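Local atomic coordinates of NAD-dependent aldehyde dehydrogenase (Burkholderia multivorans, PDB entry 5UJU), a protein that probably oxidises aldehydes to carboxylic acids with NAD as the electron acceptor, as a member of the aldehyde dehydrogenase family. Residues Val321-Ile326 with Pro354-Val359; Ala476-Ala481 with Ala505-Val510; Leu488-Thr493 with Leu512-Thr517. All coordinates share one frame; numbering follows the deposited sequence.

Contact 1 (Val321-Ile326 with Pro354-Val359); sequences VNQIVI and PQNIYV
Ile-324 lays its CD1 methyl against the ring of Pro-354, 3.6 Å from CB, the two side chains lying next to each other and pointing the same way. With CG1 turned beside its own backbone N (chi1 -58°), the delta methyl is carried back toward the start of the partner segment, and it also meets CG1 of Ile-357. Further along the same face, Ile-326 CD1 packs on CG2 of Ile-357 at 3.7 Å and then on Val-359. The face that holds Gln-323, Asn-356 and Tyr-358 is more polar. There the side chain of Gln-323 slants past the edge of the Tyr-358 ring, amide and ring planes 71° apart, with its CG 3.8 Å from CE2, while Asn-356 ND2 bonds to Phe-452 O. Parallel strand pairing joins the backbones: Ile-324 N donates to Asn-356 O (2.7 Å) and Ile-324 O takes Tyr-358 N (2.8 Å), followed by Ile-326 N to Tyr-358 O. At the entry to the pair, Asn-322 O accepts two donors, Asn-356 N in its carbonyl plane and Gln-355 N from above that plane at 2.8 Å. The amide of Gln-355 is held by Gln-454 and Trp-456. In the seven-stranded sheet these are neighbouring inner strands, flanked by 487-491 and 460-466; helices 332-344 and 373-388 pack on the isoleucine face, and helix 469-483 on the other.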
ATOM      1  N   VAL A 321     -10.651  12.129  17.688  1.00 35.03           N
ATOM      2  CA  VAL A 321     -10.787  13.073  18.797  1.00 29.12           C
ATOM      3  C   VAL A 321      -9.630  14.053  18.687  1.00 26.09           C
ATOM      4  O   VAL A 321      -8.482  13.712  19.000  1.00 27.06           O
ATOM      5  CB  VAL A 321     -10.790  12.368  20.157  1.00 26.04           C
ATOM      6  CG1 VAL A 321     -10.854  13.404  21.299  1.00 29.20           C
ATOM      7  CG2 VAL A 321     -11.965  11.393  20.235  1.00 34.09           C
ATOM      8  N   ASN A 322      -9.912  15.265  18.214  1.00 29.59           N
ATOM      9  CA  ASN A 322      -8.888  16.295  18.110  1.00 25.80           C
ATOM     10  C   ASN A 322      -8.761  17.041  19.435  1.00 31.26           C
ATOM     11  O   ASN A 322      -9.764  17.384  20.070  1.00 29.64           O
ATOM     12  CB  ASN A 322      -9.211  17.265  16.981  1.00 25.84           C
ATOM     13  CG  ASN A 322      -9.253  16.564  15.620  1.00 30.46           C
ATOM     14  OD1 ASN A 322      -8.437  15.688  15.345  1.00 30.59           O
ATOM     15  ND2 ASN A 322     -10.215  16.934  14.789  1.00 21.22           N
ATOM     16  N   GLN A 323      -7.520  17.299  19.835  1.00 27.34           N
ATOM     17  CA  GLN A 323      -7.192  17.641  21.213  1.00 31.50           C
ATOM     18  C   GLN A 323      -6.258  18.839  21.261  1.00 29.58           C
ATOM     19  O   GLN A 323      -5.431  19.033  20.366  1.00 30.61           O
ATOM     20  CB  GLN A 323      -6.537  16.449  21.916  1.00 29.87           C
ATOM     21  CG  GLN A 323      -7.492  15.298  22.187  1.00 35.14           C
ATOM     22  CD  GLN A 323      -6.772  14.028  22.607  1.00 37.51           C
ATOM     23  OE1 GLN A 323      -5.879  13.537  21.907  1.00 40.04           O
ATOM     24  NE2 GLN A 323      -7.141  13.502  23.766  1.00 32.40           N
ATOM     25  N   ILE A 324      -6.412  19.655  22.310  1.00 31.09           N
ATOM     26  CA  ILE A 324      -5.494  20.746  22.619  1.00 30.29           C
ATOM     27  C   ILE A 324      -4.984  20.541  24.041  1.00 35.28           C
ATOM     28  O   ILE A 324      -5.779  20.317  24.959  1.00 29.57           O
ATOM     29  CB  ILE A 324      -6.159  22.130  22.499  1.00 31.79           C
ATOM     30  CG1 ILE A 324      -6.721  22.374  21.098  1.00 30.03           C
ATOM     31  CG2 ILE A 324      -5.160  23.221  22.824  1.00 29.95           C
ATOM     32  CD1 ILE A 324      -7.419  23.730  20.989  1.00 29.37           C
ATOM     33  N   VAL A 325      -3.668  20.624  24.223  1.00 33.14           N
ATOM     34  CA  VAL A 325      -3.041  20.564  25.538  1.00 30.13           C
ATOM     35  C   VAL A 325      -2.530  21.960  25.859  1.00 35.08           C
ATOM     36  O   VAL A 325      -1.664  22.488  25.147  1.00 35.23           O
ATOM     37  CB  VAL A 325      -1.902  19.533  25.588  1.00 29.53           C
ATOM     38  CG1 VAL A 325      -1.144  19.666  26.913  1.00 39.70           C
ATOM     39  CG2 VAL A 325      -2.444  18.102  25.440  1.00 29.14           C
ATOM     40  N   ILE A 326      -3.068  22.567  26.917  1.00 33.12           N
ATOM     41  CA  ILE A 326      -2.651  23.897  27.350  1.00 36.62           C
ATOM     42  C   ILE A 326      -1.800  23.749  28.605  1.00 38.04           C
ATOM     43  O   ILE A 326      -2.290  23.349  29.670  1.00 37.15           O
ATOM     44  CB  ILE A 326      -3.836  24.842  27.596  1.00 37.57           C
ATOM     45  CG1 ILE A 326      -4.666  25.003  26.316  1.00 38.71           C
ATOM     46  CG2 ILE A 326      -3.302  26.185  28.051  1.00 36.91           C
ATOM     47  CD1 ILE A 326      -5.796  26.023  26.416  1.00 29.02           C
ATOM     48  N   PRO A 354     -10.672  21.273  16.805  1.00 27.19           N
ATOM     49  CA  PRO A 354     -10.438  20.715  18.146  1.00 22.50           C
ATOM     50  C   PRO A 354     -11.741  20.441  18.884  1.00 25.20           C
ATOM     51  O   PRO A 354     -12.723  21.178  18.767  1.00 30.29           O
ATOM     52  CB  PRO A 354      -9.634  21.818  18.855  1.00 22.71           C
ATOM     53  CG  PRO A 354     -10.064  23.095  18.175  1.00 22.87           C
ATOM     54  CD  PRO A 354     -10.319  22.709  16.723  1.00 22.47           C
ATOM     55  N   GLN A 355     -11.735  19.376  19.678  1.00 27.87           N
ATOM     56  CA  GLN A 355     -12.861  19.086  20.556  1.00 32.55           C
ATOM     57  C   GLN A 355     -12.491  19.152  22.032  1.00 35.63           C
ATOM     58  O   GLN A 355     -13.241  19.731  22.828  1.00 33.42           O
ATOM     59  CB  GLN A 355     -13.447  17.707  20.236  1.00 28.23           C
ATOM     60  CG  GLN A 355     -14.590  17.318  21.165  1.00 28.45           C
ATOM     61  CD  GLN A 355     -15.097  15.905  20.922  1.00 34.58           C
ATOM     62  OE1 GLN A 355     -15.829  15.657  19.970  1.00 31.51           O
ATOM     63  NE2 GLN A 355     -14.709  14.975  21.783  1.00 30.72           N
ATOM     64  N   ASN A 356     -11.369  18.555  22.426  1.00 32.62           N
ATOM     65  CA  ASN A 356     -10.973  18.438  23.825  1.00 30.02           C
ATOM     66  C   ASN A 356      -9.831  19.401  24.122  1.00 31.99           C
ATOM     67  O   ASN A 356      -8.822  19.417  23.408  1.00 29.51           O
ATOM     68  CB  ASN A 356     -10.563  17.001  24.150  1.00 25.44           C
ATOM     69  CG  ASN A 356     -11.719  16.007  23.999  1.00 27.82           C
ATOM     70  OD1 ASN A 356     -12.854  16.378  23.698  1.00 30.76           O
ATOM     71  ND2 ASN A 356     -11.424  14.741  24.208  1.00 28.90           N
ATOM     72  N   ILE A 357      -9.987  20.196  25.179  1.00 27.13           N
ATOM     73  CA  ILE A 357      -9.001  21.197  25.569  1.00 31.37           C
ATOM     74  C   ILE A 357      -8.591  20.900  27.013  1.00 35.66           C
ATOM     75  O   ILE A 357      -9.371  21.136  27.945  1.00 32.54           O
ATOM     76  CB  ILE A 357      -9.562  22.619  25.417  1.00 33.34           C
ATOM     77  CG1 ILE A 357     -10.037  22.834  23.967  1.00 36.58           C
ATOM     78  CG2 ILE A 357      -8.515  23.665  25.789  1.00 26.11           C
ATOM     79  CD1 ILE A 357     -10.773  24.137  23.739  1.00 32.40           C
ATOM     80  N   TYR A 358      -7.387  20.361  27.200  1.00 31.28           N
ATOM     81  CA  TYR A 358      -6.920  19.937  28.517  1.00 32.14           C
ATOM     82  C   TYR A 358      -6.160  21.069  29.194  1.00 34.02           C
ATOM     83  O   TYR A 358      -5.230  21.635  28.610  1.00 36.07           O
ATOM     84  CB  TYR A 358      -6.031  18.698  28.415  1.00 35.02           C
ATOM     85  CG  TYR A 358      -6.691  17.524  27.735  1.00 40.64           C
ATOM     86  CD1 TYR A 358      -7.687  16.782  28.375  1.00 35.38           C
ATOM     87  CD2 TYR A 358      -6.321  17.153  26.445  1.00 35.74           C
ATOM     88  CE1 TYR A 358      -8.292  15.702  27.736  1.00 36.18           C
ATOM     89  CE2 TYR A 358      -6.913  16.076  25.811  1.00 29.63           C
ATOM     90  CZ  TYR A 358      -7.895  15.362  26.447  1.00 33.15           C
ATOM     91  OH  TYR A 358      -8.478  14.300  25.786  1.00 31.03           O
ATOM     92  N   VAL A 359      -6.555  21.389  30.426  1.00 35.66           N
ATOM     93  CA  VAL A 359      -5.941  22.457  31.218  1.00 36.34           C
ATOM     94  C   VAL A 359      -5.704  21.925  32.633  1.00 38.11           C
ATOM     95  O   VAL A 359      -6.597  21.276  33.198  1.00 36.00           O
ATOM     96  CB  VAL A 359      -6.836  23.713  31.232  1.00 31.04           C
ATOM     97  CG1 VAL A 359      -6.156  24.885  31.961  1.00 32.22           C
ATOM     98  CG2 VAL A 359      -7.269  24.122  29.795  1.00 29.62           C
TER

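Contact 2 (Ala476-Ala481 with Ala505-Val510)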
ATOM      1  N   ALA A 476      -3.738  12.596  26.019  1.00 34.51           N
ATOM      2  CA  ALA A 476      -3.914  12.968  24.618  1.00 32.70           C
ATOM      3  C   ALA A 476      -3.304  11.925  23.686  1.00 35.09           C
ATOM      4  O   ALA A 476      -3.931  11.513  22.700  1.00 37.21           O
ATOM      5  CB  ALA A 476      -3.310  14.344  24.356  1.00 31.47           C
ATOM      6  N   GLY A 477      -2.079  11.481  23.986  1.00 33.32           N
ATOM      7  CA  GLY A 477      -1.456  10.441  23.178  1.00 35.03           C
ATOM      8  C   GLY A 477      -2.214   9.127  23.229  1.00 38.11           C
ATOM      9  O   GLY A 477      -2.326   8.422  22.222  1.00 33.70           O
ATOM     10  N   GLU A 478      -2.735   8.775  24.407  1.00 36.05           N
ATOM     11  CA  GLU A 478      -3.495   7.538  24.533  1.00 35.19           C
ATOM     12  C   GLU A 478      -4.786   7.603  23.733  1.00 38.97           C
ATOM     13  O   GLU A 478      -5.137   6.646  23.031  1.00 39.70           O
ATOM     14  CB  GLU A 478      -3.795   7.255  26.004  1.00 40.24           C
ATOM     15  CG  GLU A 478      -4.729   6.086  26.227  1.00 43.06           C
ATOM     16  CD  GLU A 478      -5.133   5.924  27.689  1.00 50.80           C
ATOM     17  OE1 GLU A 478      -4.409   6.415  28.583  1.00 51.82           O
ATOM     18  OE2 GLU A 478      -6.177   5.298  27.937  1.00 54.81           O
ATOM     19  N   ILE A 479      -5.501   8.725  23.826  1.00 31.61           N
ATOM     20  CA  ILE A 479      -6.800   8.842  23.173  1.00 33.83           C
ATOM     21  C   ILE A 479      -6.638   8.898  21.661  1.00 34.90           C
ATOM     22  O   ILE A 479      -7.449   8.332  20.918  1.00 35.71           O
ATOM     23  CB  ILE A 479      -7.554  10.068  23.716  1.00 32.52           C
ATOM     24  CG1 ILE A 479      -8.069   9.775  25.129  1.00 33.17           C
ATOM     25  CG2 ILE A 479      -8.696  10.473  22.771  1.00 35.96           C
ATOM     26  CD1 ILE A 479      -8.678  10.979  25.834  1.00 38.33           C
ATOM     27  N   ALA A 480      -5.604   9.591  21.179  1.00 34.69           N
ATOM     28  CA  ALA A 480      -5.347   9.621  19.741  1.00 31.25           C
ATOM     29  C   ALA A 480      -5.060   8.223  19.203  1.00 34.86           C
ATOM     30  O   ALA A 480      -5.552   7.851  18.131  1.00 32.29           O
ATOM     31  CB  ALA A 480      -4.187  10.561  19.423  1.00 28.61           C
ATOM     32  N   ALA A 481      -4.253   7.441  19.923  1.00 31.97           N
ATOM     33  CA  ALA A 481      -3.909   6.105  19.449  1.00 34.34           C
ATOM     34  C   ALA A 481      -5.108   5.165  19.508  1.00 37.53           C
ATOM     35  O   ALA A 481      -5.294   4.328  18.619  1.00 35.66           O
ATOM     36  CB  ALA A 481      -2.752   5.539  20.268  1.00 33.14           C
ATOM     37  N   ALA A 505       2.635  12.965  20.113  1.00 35.08           N
ATOM     38  CA  ALA A 505       2.191  12.907  18.724  1.00 32.36           C
ATOM     39  C   ALA A 505       2.642  11.614  18.054  1.00 34.82           C
ATOM     40  O   ALA A 505       1.878  11.002  17.294  1.00 32.11           O
ATOM     41  CB  ALA A 505       2.715  14.120  17.959  1.00 30.16           C
ATOM     42  N   VAL A 506       3.874  11.182  18.333  1.00 33.37           N
ATOM     43  CA  VAL A 506       4.376   9.925  17.781  1.00 32.69           C
ATOM     44  C   VAL A 506       3.566   8.753  18.308  1.00 37.77           C
ATOM     45  O   VAL A 506       3.174   7.859  17.548  1.00 36.74           O
ATOM     46  CB  VAL A 506       5.876   9.769  18.086  1.00 35.43           C
ATOM     47  CG1 VAL A 506       6.319   8.325  17.948  1.00 39.71           C
ATOM     48  CG2 VAL A 506       6.665  10.642  17.140  1.00 38.65           C
ATOM     49  N   ARG A 507       3.304   8.739  19.621  1.00 40.11           N
ATOM     50  CA  ARG A 507       2.464   7.693  20.197  1.00 38.63           C
ATOM     51  C   ARG A 507       1.080   7.701  19.564  1.00 36.41           C
ATOM     52  O   ARG A 507       0.571   6.656  19.141  1.00 35.23           O
ATOM     53  CB  ARG A 507       2.348   7.876  21.712  1.00 38.12           C
ATOM     54  CG  ARG A 507       1.383   6.888  22.368  1.00 34.43           C
ATOM     55  CD  ARG A 507       1.117   7.289  23.808  1.00 32.14           C
ATOM     56  NE  ARG A 507       0.341   6.307  24.558  1.00 36.25           N
ATOM     57  CZ  ARG A 507      -0.106   6.509  25.801  1.00 45.37           C
ATOM     58  NH1 ARG A 507       0.141   7.669  26.425  1.00 33.83           N
ATOM     59  NH2 ARG A 507      -0.798   5.559  26.424  1.00 44.75           N
ATOM     60  N   GLY A 508       0.463   8.882  19.475  1.00 34.22           N
ATOM     61  CA  GLY A 508      -0.878   8.991  18.933  1.00 32.07           C
ATOM     62  C   GLY A 508      -0.970   8.955  17.414  1.00 36.33           C
ATOM     63  O   GLY A 508      -2.084   8.951  16.882  1.00 36.39           O
ATOM     64  N   GLY A 509       0.167   8.934  16.715  1.00 29.68           N
ATOM     65  CA  GLY A 509       0.193   9.010  15.265  1.00 27.56           C
ATOM     66  C   GLY A 509      -0.583  10.188  14.706  1.00 29.41           C
ATOM     67  O   GLY A 509      -1.400  10.020  13.796  1.00 29.93           O
ATOM     68  N   VAL A 510      -0.326  11.387  15.226  1.00 33.01           N
ATOM     69  CA  VAL A 510      -1.138  12.559  14.926  1.00 32.83           C
ATOM     70  C   VAL A 510      -0.225  13.758  14.720  1.00 32.20           C
ATOM     71  O   VAL A 510       0.780  13.926  15.422  1.00 28.88           O
ATOM     72  CB  VAL A 510      -2.170  12.825  16.046  1.00 31.16           C
ATOM     73  CG1 VAL A 510      -1.475  13.028  17.396  1.00 31.47           C
ATOM     74  CG2 VAL A 510      -3.067  14.007  15.711  1.00 23.37           C
TER
HETATM   75  O   HOH W   1      -1.659   5.881  28.952  1.00 44.83           O
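Arg-507, near the end of its helix, stretches across the backbone of Gly-477 and Glu-478 with its chain extended from CG to NE. CD rests 3.8 Å from Gly-477 C, and one guanidinium face lies over the backbone N and CB of Glu-478, NH2 coming to 3.5 Å from that CB. The two long side chains run next to each other in the same direction, carboxylate and guanidinium planes 38° apart. Their charged ends stop short of a salt bridge, Glu-478 OE1 being 4.3 Å from Arg-507 NH2; a water in the guanidinium plane accepts from NH2 at 2.7 Å and probably donates to OE1, bridging the two. Each charge has its own salt bridge elsewhere, Arg-507 with Asp-474 and Glu-478 with Arg-449. At Gly-508 the backbones come together, with CA 4.2 Å from the CA of Ala-481 and 3.7 Å from the CB of Ala-480. Gly-509, with positive phi (53°), is the C-prime residue of a Schellman motif, in which Val-510 N returns to Ala-505 O at 3.0 Å. CG1 of Val-510 then touches CB of Ala-480 at 4.2 Å. Helices 469-483 and 495-508 thus pack closely through small residues beside the sheet, where Ala-476 touches strand 323-326 and both Ala-476 and Val-510 reach Leu-488, while Ala-505 and Val-506 meet the second subunit.

Contact 3 (Leu488-Thr493 with Leu512-Thr517); sequences LSVYST and LSINLT
Tyr-491 has its ring carbon CG beside the backbone N (chi1 -69°), which swings the phenol across to the partner segment, and a positive phi of 52° at Asn-515 turns the chain so that Leu-516 O meets it. The phenol OH donates to this carbonyl at 2.7 Å, the oxygen lying in the plane of the ring at its edge. CG of Asn-515 also stands beside its own N (chi1 -69°), and the amide reaches back to bond Ser-492 twice: OD1 takes Ser-492 N on a lone pair in its carbonyl plane, and ND2 donates to Ser-492 O, each at 3.0 Å. The amide is thereby fixed in rotation just past the strand ends. Behind it the strands pair in parallel, Leu-488 O receiving Ser-513 N, Val-490 N giving to Ser-513 O, and Asn-515 N closing the series on Val-490 O at 2.9 Å. This is a right-handed beta-alpha-beta crossover, strand 487-491 to helix 495-508 to strand 511-514. Beneath the connecting helix, Leu-512 CD1 fits between Leu-488 CD2 (3.8 Å) and Val-490 CG1, and Ile-514 CG1 follows against the same valine methyl. On the opposite face, a water over one face of the Tyr-491 ring joins Ser-489 OG, Val-490 O and Leu-516 N, the last at 2.8 Å. A second water lies 2.7 Å from Ser-513 OG, a hydroxyl also bonded to Arg-560 of the second subunit, whose strand continues the sheet beyond 512-514.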
ATOM      1  N   LEU A 488      -3.388  17.472  16.802  1.00 28.59           N
ATOM      2  CA  LEU A 488      -3.049  17.683  18.203  1.00 28.73           C
ATOM      3  C   LEU A 488      -2.324  19.018  18.304  1.00 32.20           C
ATOM      4  O   LEU A 488      -1.411  19.290  17.517  1.00 32.11           O
ATOM      5  CB  LEU A 488      -2.166  16.553  18.740  1.00 27.54           C
ATOM      6  CG  LEU A 488      -1.586  16.764  20.148  1.00 29.74           C
ATOM      7  CD1 LEU A 488      -2.695  16.740  21.215  1.00 25.85           C
ATOM      8  CD2 LEU A 488      -0.512  15.710  20.413  1.00 31.20           C
ATOM      9  N   SER A 489      -2.730  19.847  19.263  1.00 28.68           N
ATOM     10  CA  SER A 489      -2.221  21.206  19.414  1.00 30.46           C
ATOM     11  C   SER A 489      -1.732  21.393  20.845  1.00 36.02           C
ATOM     12  O   SER A 489      -2.418  20.997  21.793  1.00 35.08           O
ATOM     13  CB  SER A 489      -3.322  22.229  19.075  1.00 30.17           C
ATOM     14  OG  SER A 489      -2.866  23.571  19.135  1.00 37.34           O
ATOM     15  N   VAL A 490      -0.553  21.986  21.014  1.00 32.57           N
ATOM     16  CA  VAL A 490       0.011  22.170  22.345  1.00 32.66           C
ATOM     17  C   VAL A 490       0.431  23.624  22.534  1.00 36.52           C
ATOM     18  O   VAL A 490       0.997  24.248  21.629  1.00 38.19           O
ATOM     19  CB  VAL A 490       1.196  21.210  22.608  1.00 33.03           C
ATOM     20  CG1 VAL A 490       2.338  21.468  21.637  1.00 35.48           C
ATOM     21  CG2 VAL A 490       1.685  21.328  24.073  1.00 37.36           C
ATOM     22  N   TYR A 491       0.162  24.153  23.725  1.00 32.16           N
ATOM     23  CA  TYR A 491       0.586  25.486  24.142  1.00 31.43           C
ATOM     24  C   TYR A 491       1.491  25.308  25.348  1.00 37.73           C
ATOM     25  O   TYR A 491       1.041  24.827  26.397  1.00 34.26           O
ATOM     26  CB  TYR A 491      -0.610  26.373  24.491  1.00 30.77           C
ATOM     27  CG  TYR A 491      -1.437  26.738  23.298  1.00 36.22           C
ATOM     28  CD1 TYR A 491      -1.200  27.918  22.605  1.00 34.75           C
ATOM     29  CD2 TYR A 491      -2.439  25.884  22.835  1.00 36.26           C
ATOM     30  CE1 TYR A 491      -1.952  28.250  21.485  1.00 35.32           C
ATOM     31  CE2 TYR A 491      -3.194  26.202  21.711  1.00 35.28           C
ATOM     32  CZ  TYR A 491      -2.946  27.389  21.044  1.00 35.44           C
ATOM     33  OH  TYR A 491      -3.690  27.725  19.939  1.00 37.68           O
ATOM     34  N   SER A 492       2.765  25.665  25.193  1.00 41.37           N
ATOM     35  CA  SER A 492       3.709  25.627  26.302  1.00 42.07           C
ATOM     36  C   SER A 492       4.894  26.524  25.987  1.00 42.58           C
ATOM     37  O   SER A 492       5.331  26.600  24.837  1.00 40.28           O
ATOM     38  CB  SER A 492       4.201  24.204  26.584  1.00 42.58           C
ATOM     39  OG  SER A 492       5.122  24.212  27.665  1.00 42.28           O
ATOM     40  N   THR A 493       5.416  27.197  27.012  1.00 46.10           N
ATOM     41  CA  THR A 493       6.677  27.912  26.888  1.00 48.71           C
ATOM     42  C   THR A 493       7.860  27.096  27.397  1.00 50.20           C
ATOM     43  O   THR A 493       8.974  27.623  27.477  1.00 47.46           O
ATOM     44  CB  THR A 493       6.617  29.236  27.647  1.00 48.92           C
ATOM     45  OG1 THR A 493       6.444  28.962  29.042  1.00 46.85           O
ATOM     46  CG2 THR A 493       5.442  30.085  27.140  1.00 46.65           C
ATOM     47  N   LEU A 512       1.221  17.420  14.898  1.00 30.28           N
ATOM     48  CA  LEU A 512       1.345  18.322  16.041  1.00 30.11           C
ATOM     49  C   LEU A 512       1.466  19.774  15.594  1.00 30.18           C
ATOM     50  O   LEU A 512       2.281  20.096  14.723  1.00 35.48           O
ATOM     51  CB  LEU A 512       2.560  17.951  16.878  1.00 27.70           C
ATOM     52  CG  LEU A 512       2.793  18.802  18.129  1.00 29.76           C
ATOM     53  CD1 LEU A 512       1.687  18.574  19.143  1.00 28.65           C
ATOM     54  CD2 LEU A 512       4.152  18.496  18.731  1.00 29.64           C
ATOM     55  N   SER A 513       0.684  20.650  16.222  1.00 34.52           N
ATOM     56  CA  SER A 513       0.818  22.094  16.076  1.00 31.15           C
ATOM     57  C   SER A 513       1.262  22.688  17.407  1.00 34.73           C
ATOM     58  O   SER A 513       0.750  22.304  18.465  1.00 34.78           O
ATOM     59  CB  SER A 513      -0.507  22.719  15.615  1.00 32.65           C
ATOM     60  OG  SER A 513      -0.918  22.181  14.350  1.00 33.44           O
ATOM     61  N   ILE A 514       2.214  23.624  17.356  1.00 33.92           N
ATOM     62  CA  ILE A 514       2.874  24.149  18.554  1.00 34.08           C
ATOM     63  C   ILE A 514       2.649  25.654  18.638  1.00 35.96           C
ATOM     64  O   ILE A 514       2.985  26.387  17.698  1.00 40.58           O
ATOM     65  CB  ILE A 514       4.377  23.832  18.550  1.00 37.40           C
ATOM     66  CG1 ILE A 514       4.603  22.319  18.491  1.00 34.99           C
ATOM     67  CG2 ILE A 514       5.041  24.412  19.793  1.00 40.69           C
ATOM     68  CD1 ILE A 514       5.894  21.925  17.788  1.00 42.52           C
ATOM     69  N   ASN A 515       2.091  26.108  19.762  1.00 37.27           N
ATOM     70  CA  ASN A 515       1.971  27.535  20.104  1.00 34.66           C
ATOM     71  C   ASN A 515       1.332  28.351  18.979  1.00 40.74           C
ATOM     72  O   ASN A 515       1.852  29.386  18.556  1.00 44.12           O
ATOM     73  CB  ASN A 515       3.335  28.120  20.491  1.00 33.83           C
ATOM     74  CG  ASN A 515       3.843  27.567  21.803  1.00 36.32           C
ATOM     75  OD1 ASN A 515       3.051  27.257  22.689  1.00 37.88           O
ATOM     76  ND2 ASN A 515       5.162  27.400  21.920  1.00 34.20           N
ATOM     77  N   LEU A 516       0.186  27.881  18.495  1.00 33.11           N
ATOM     78  CA  LEU A 516      -0.575  28.631  17.489  1.00 38.11           C
ATOM     79  C   LEU A 516      -1.261  29.832  18.139  1.00 42.68           C
ATOM     80  O   LEU A 516      -2.359  29.715  18.691  1.00 42.77           O
ATOM     81  CB  LEU A 516      -1.591  27.723  16.806  1.00 31.77           C
ATOM     82  CG  LEU A 516      -1.065  26.519  16.026  1.00 36.06           C
ATOM     83  CD1 LEU A 516      -2.231  25.831  15.327  1.00 35.70           C
ATOM     84  CD2 LEU A 516       0.033  26.917  15.021  1.00 35.20           C
ATOM     85  N   THR A 517      -0.621  31.002  18.075  1.00 41.97           N
ATOM     86  CA  THR A 517      -1.173  32.228  18.645  1.00 45.73           C
ATOM     87  C   THR A 517      -1.409  33.312  17.599  1.00 44.44           C
ATOM     88  O   THR A 517      -1.719  34.453  17.965  1.00 48.88           O
ATOM     89  CB  THR A 517      -0.253  32.778  19.743  1.00 43.41           C
ATOM     90  OG1 THR A 517       1.018  33.107  19.172  1.00 44.08           O
ATOM     91  CG2 THR A 517      -0.054  31.755  20.848  1.00 45.62           C
TER
HETATM   92  O   HOH W   2      -1.747  19.677  14.090  1.00 30.43           O
HETATM   93  O   HOH W   3      -0.843  25.371  19.202  1.00 32.48           O

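Contacts 1 and 3 are buried parallel pairings within one sheet. Strands 323-326 and 487-491 are neighbours there, and backbone bonds of Val-325 with Ser-489 and Tyr-491 probably stitch the two contacts together. Contact 2 lies against one face of this sheet and is only partly buried: its helices meet through glycine, alanine and a water-bridged charged pair, where the strands rely on regular backbone bonding. Helix 469-483 leads into strand 487-491, and helix 495-508 connects the two strands of contact 3, so contacts 2 and 3 interleave along the chain. Both reach the second subunit, whereas no other chain touches contact 1, where the side chain of Gln-355 comes within about 5 Å of the sodium ion.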